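Local coordinates for protein Non-ribosomal peptide synthetase (Streptomyces halstedii, PDB 3WV4) that belongs to the AMP-binding (ANL) superfamily and forms the N-terminal part of a non-ribosomal peptide synthetase, at residues A[338-350]-A[390-402]. Numbering follows the deposited sequence.
Sequences RMYGQTECKRISI and ITVTGPHVMAGYW
Glu344 is joined to segment 390-402 by both its backbone and its side chain. Glu344 O accepts a hydrogen bond from Met398 N (3.0 Å, N-H...O angle 160°), and the donor lies in the carbonyl plane. The same O also takes the hydroxyl of Tyr412, so two bonds hold it. The carboxylate turns to Tyr401, whose OH donates to Glu344 OE2. The modelled separation of Tyr401 OH and Glu344 OE2, 2.4 Å, is very short and doubtful. A bend at chi2 (79°) swings the carboxylate to the edge of the phenol, with the two planes 88° apart.

The His396 ring packs against Cys345 and the backbone of Arg347. Cys345 CB lies over one face of the His396 ring in a CH-pi contact, 4.2 Å from its centroid. Cys345 SG is farther off and oblique. At the ring edge, His396 CD2 meets Arg347 O at 3.2 Å. His396 NE2 reaches a water that donates to Ile348 O. Contacts at the edge and Cys345 at one face probably limit the rotation of the imidazole. On the same side as Cys345 CB, Cys345 CA comes within 3.4 Å of His396 O in a CA-H...O contact.

The apolar contacts are looser. Val392 CG2 touches Ile348 CG1 at 4.1 Å, and Val392 CG1 touches Cys345 SG. Ile390 CG2 meets the Tyr340 ring at its edge, near the hydroxyl that bonds Asp427.

Strands 338-340 and 349-350 pair antiparallel, with a classic beta bulge where Ile348 and Ser349 both face Tyr340. The sequence from Tyr340 to Glu344, YGQTE, runs from the strand end into the connection and matches the Y-G-x-T-E motif of the AMP-binding (ANL) family. This loop packs against the end of strand 388-393 and the type I turn Gly394-Val397.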
# COMPACT_ATOMS: atom_id res chain seq x y z
N ARG A 338 3.55 16.59 -1.10
CA ARG A 338 4.07 16.12 0.15
C ARG A 338 3.02 15.40 0.93
O ARG A 338 1.84 15.78 0.91
CB ARG A 338 4.67 17.26 0.97
CG ARG A 338 5.97 17.90 0.38
CD ARG A 338 5.74 19.36 -0.09
NE ARG A 338 5.34 20.26 0.96
CZ ARG A 338 4.71 21.43 0.85
NH1 ARG A 338 4.28 21.93 -0.29
NH2 ARG A 338 4.51 22.13 1.96
N MET A 339 3.44 14.37 1.66
CA MET A 339 2.54 13.54 2.45
C MET A 339 3.26 13.10 3.72
O MET A 339 4.46 13.04 3.73
CB MET A 339 2.13 12.29 1.66
CG MET A 339 1.67 12.64 0.24
SD MET A 339 0.82 11.35 -0.60
CE MET A 339 2.17 10.22 -0.76
N TYR A 340 2.51 12.78 4.75
CA TYR A 340 3.08 12.23 5.97
C TYR A 340 2.15 11.19 6.48
O TYR A 340 0.91 11.32 6.37
CB TYR A 340 3.30 13.35 7.00
CG TYR A 340 3.30 12.89 8.42
CD1 TYR A 340 4.38 12.10 8.93
CD2 TYR A 340 2.28 13.26 9.30
CE1 TYR A 340 4.39 11.70 10.26
CE2 TYR A 340 2.28 12.84 10.62
CZ TYR A 340 3.35 12.08 11.11
OH TYR A 340 3.33 11.64 12.43
N GLY A 341 2.70 10.12 6.99
CA GLY A 341 1.90 9.07 7.56
C GLY A 341 2.69 8.07 8.36
O GLY A 341 3.92 8.15 8.40
N GLN A 342 1.99 7.11 8.95
CA GLN A 342 2.57 5.94 9.61
C GLN A 342 1.75 4.77 9.16
O GLN A 342 0.56 4.94 8.91
CB GLN A 342 2.40 5.99 11.15
CG GLN A 342 3.36 6.92 11.88
CD GLN A 342 3.18 6.89 13.40
OE1 GLN A 342 2.22 6.35 13.96
NE2 GLN A 342 4.15 7.42 14.08
N THR A 343 2.33 3.59 9.26
CA THR A 343 1.64 2.35 8.99
C THR A 343 0.40 2.11 9.85
O THR A 343 -0.65 1.65 9.36
CB THR A 343 2.62 1.18 9.12
OG1 THR A 343 3.73 1.38 8.25
CG2 THR A 343 1.94 -0.08 8.70
N GLU A 344 0.46 2.60 11.10
CA GLU A 344 -0.62 2.45 12.07
C GLU A 344 -1.97 3.04 11.63
O GLU A 344 -3.06 2.61 12.12
CB GLU A 344 -0.18 3.06 13.41
CG GLU A 344 0.81 2.22 14.22
CD GLU A 344 2.27 2.30 13.76
OE1 GLU A 344 2.62 2.82 12.67
OE2 GLU A 344 3.11 1.75 14.50
N CYS A 345 -1.95 3.95 10.67
CA CYS A 345 -3.21 4.43 10.06
C CYS A 345 -3.12 4.71 8.54
O CYS A 345 -3.87 5.49 7.98
CB CYS A 345 -3.63 5.68 10.80
SG CYS A 345 -2.58 7.09 10.58
N LYS A 346 -2.16 4.08 7.89
CA LYS A 346 -1.76 4.31 6.50
C LYS A 346 -1.18 5.66 6.24
O LYS A 346 -0.04 5.74 5.76
CB LYS A 346 -2.88 4.01 5.52
CG LYS A 346 -2.53 4.27 4.08
CD LYS A 346 -1.16 3.83 3.58
CE LYS A 346 -0.97 4.24 2.10
NZ LYS A 346 0.29 3.79 1.43
N ARG A 347 -1.96 6.72 6.47
CA ARG A 347 -1.50 8.05 6.15
C ARG A 347 -2.18 9.09 7.01
O ARG A 347 -3.33 8.90 7.47
CB ARG A 347 -1.64 8.33 4.64
CG ARG A 347 -0.93 9.56 4.20
CD ARG A 347 -0.65 9.65 2.71
NE ARG A 347 0.33 8.64 2.32
CZ ARG A 347 0.26 7.93 1.20
NH1 ARG A 347 -0.72 8.17 0.30
NH2 ARG A 347 1.20 7.05 0.91
N ILE A 348 -1.49 10.17 7.25
CA ILE A 348 -1.98 11.17 8.19
C ILE A 348 -2.38 12.46 7.53
O ILE A 348 -3.45 13.02 7.86
CB ILE A 348 -0.92 11.47 9.26
CG1 ILE A 348 -0.85 10.19 10.09
CG2 ILE A 348 -1.32 12.68 10.11
CD1 ILE A 348 0.26 10.01 11.10
N SER A 349 -1.51 12.97 6.69
CA SER A 349 -1.73 14.26 6.08
C SER A 349 -1.22 14.23 4.67
O SER A 349 -0.27 13.45 4.33
CB SER A 349 -1.00 15.38 6.82
OG SER A 349 0.43 15.24 6.67
N ILE A 350 -1.87 15.04 3.84
CA ILE A 350 -1.46 15.27 2.46
C ILE A 350 -1.60 16.75 2.14
O ILE A 350 -2.54 17.36 2.54
CB ILE A 350 -2.32 14.46 1.45
CG1 ILE A 350 -2.18 12.99 1.69
CG2 ILE A 350 -1.93 14.83 0.02
CD1 ILE A 350 -3.04 12.15 0.73
N ILE A 390 1.53 14.59 18.03
CA ILE A 390 0.60 14.42 16.90
C ILE A 390 -0.25 13.20 17.18
O ILE A 390 0.28 12.08 17.32
CB ILE A 390 1.36 14.30 15.57
CG1 ILE A 390 2.04 15.64 15.26
CG2 ILE A 390 0.43 13.92 14.42
CD1 ILE A 390 3.20 15.46 14.32
N THR A 391 -1.55 13.41 17.24
CA THR A 391 -2.45 12.28 17.45
C THR A 391 -3.48 12.33 16.34
O THR A 391 -3.67 13.38 15.73
CB THR A 391 -3.13 12.21 18.83
OG1 THR A 391 -4.22 13.14 18.91
CG2 THR A 391 -2.12 12.47 19.93
N VAL A 392 -4.13 11.19 16.10
CA VAL A 392 -4.99 10.97 14.96
C VAL A 392 -6.21 10.16 15.33
O VAL A 392 -6.13 9.16 16.04
CB VAL A 392 -4.22 10.17 13.91
CG1 VAL A 392 -5.11 9.81 12.75
CG2 VAL A 392 -3.00 10.96 13.46
N THR A 393 -7.34 10.55 14.78
CA THR A 393 -8.57 9.83 14.98
C THR A 393 -9.31 9.65 13.63
O THR A 393 -9.33 10.54 12.82
CB THR A 393 -9.40 10.65 16.00
OG1 THR A 393 -8.75 10.55 17.27
CG2 THR A 393 -10.78 10.12 16.11
N GLY A 394 -9.92 8.50 13.40
CA GLY A 394 -10.74 8.36 12.23
C GLY A 394 -10.81 6.97 11.67
O GLY A 394 -10.23 6.03 12.23
N PRO A 395 -11.51 6.83 10.56
CA PRO A 395 -11.85 5.52 10.03
C PRO A 395 -10.71 4.83 9.31
O PRO A 395 -10.92 3.82 8.68
CB PRO A 395 -13.02 5.80 9.05
CG PRO A 395 -13.47 7.20 9.36
CD PRO A 395 -12.24 7.91 9.86
N HIS A 396 -9.53 5.40 9.39
CA HIS A 396 -8.29 4.84 8.82
C HIS A 396 -7.40 4.27 9.93
O HIS A 396 -6.44 3.57 9.63
CB HIS A 396 -7.51 5.91 8.06
CG HIS A 396 -7.13 7.10 8.88
ND1 HIS A 396 -7.84 7.56 9.98
CD2 HIS A 396 -6.13 8.00 8.69
CE1 HIS A 396 -7.27 8.65 10.45
NE2 HIS A 396 -6.24 8.94 9.69
N VAL A 397 -7.68 4.65 11.19
CA VAL A 397 -6.89 4.16 12.30
C VAL A 397 -7.08 2.66 12.34
O VAL A 397 -8.20 2.21 12.48
CB VAL A 397 -7.35 4.72 13.63
CG1 VAL A 397 -6.61 3.95 14.76
CG2 VAL A 397 -7.08 6.22 13.69
N MET A 398 -5.99 1.91 12.20
CA MET A 398 -6.05 0.46 12.01
C MET A 398 -6.34 -0.21 13.34
O MET A 398 -6.48 0.47 14.34
CB MET A 398 -4.72 -0.05 11.39
CG MET A 398 -4.48 0.47 9.97
SD MET A 398 -5.68 -0.19 8.77
CE MET A 398 -5.38 1.08 7.50
N ALA A 399 -6.44 -1.52 13.34
CA ALA A 399 -6.93 -2.26 14.48
C ALA A 399 -5.90 -2.54 15.60
O ALA A 399 -6.25 -3.26 16.47
CB ALA A 399 -7.49 -3.59 14.02
N GLY A 400 -4.68 -2.00 15.58
CA GLY A 400 -3.67 -2.36 16.55
C GLY A 400 -2.59 -3.21 15.88
O GLY A 400 -2.55 -3.33 14.65
N TYR A 401 -1.70 -3.79 16.70
CA TYR A 401 -0.68 -4.68 16.26
C TYR A 401 -1.14 -6.11 16.42
O TYR A 401 -1.86 -6.42 17.36
CB TYR A 401 0.61 -4.46 17.05
CG TYR A 401 1.10 -3.03 16.97
CD1 TYR A 401 1.56 -2.50 15.76
CD2 TYR A 401 1.07 -2.20 18.07
CE1 TYR A 401 2.01 -1.19 15.67
CE2 TYR A 401 1.52 -0.88 18.00
CZ TYR A 401 1.99 -0.38 16.80
OH TYR A 401 2.42 0.95 16.70
N TRP A 402 -0.74 -7.00 15.52
CA TRP A 402 -1.21 -8.36 15.54
C TRP A 402 -0.73 -9.09 16.84
O TRP A 402 0.48 -9.17 17.09
CB TRP A 402 -0.70 -9.05 14.29
CG TRP A 402 -0.88 -10.52 14.23
CD1 TRP A 402 0.12 -11.45 14.25
CD2 TRP A 402 -2.10 -11.23 14.10
NE1 TRP A 402 -0.41 -12.71 14.11
CE2 TRP A 402 -1.77 -12.61 14.06
CE3 TRP A 402 -3.44 -10.85 13.98
CZ2 TRP A 402 -2.73 -13.60 13.92
CZ3 TRP A 402 -4.42 -11.86 13.86
CH2 TRP A 402 -4.05 -13.22 13.83
O HOH W 1 -5.31 11.90 9.55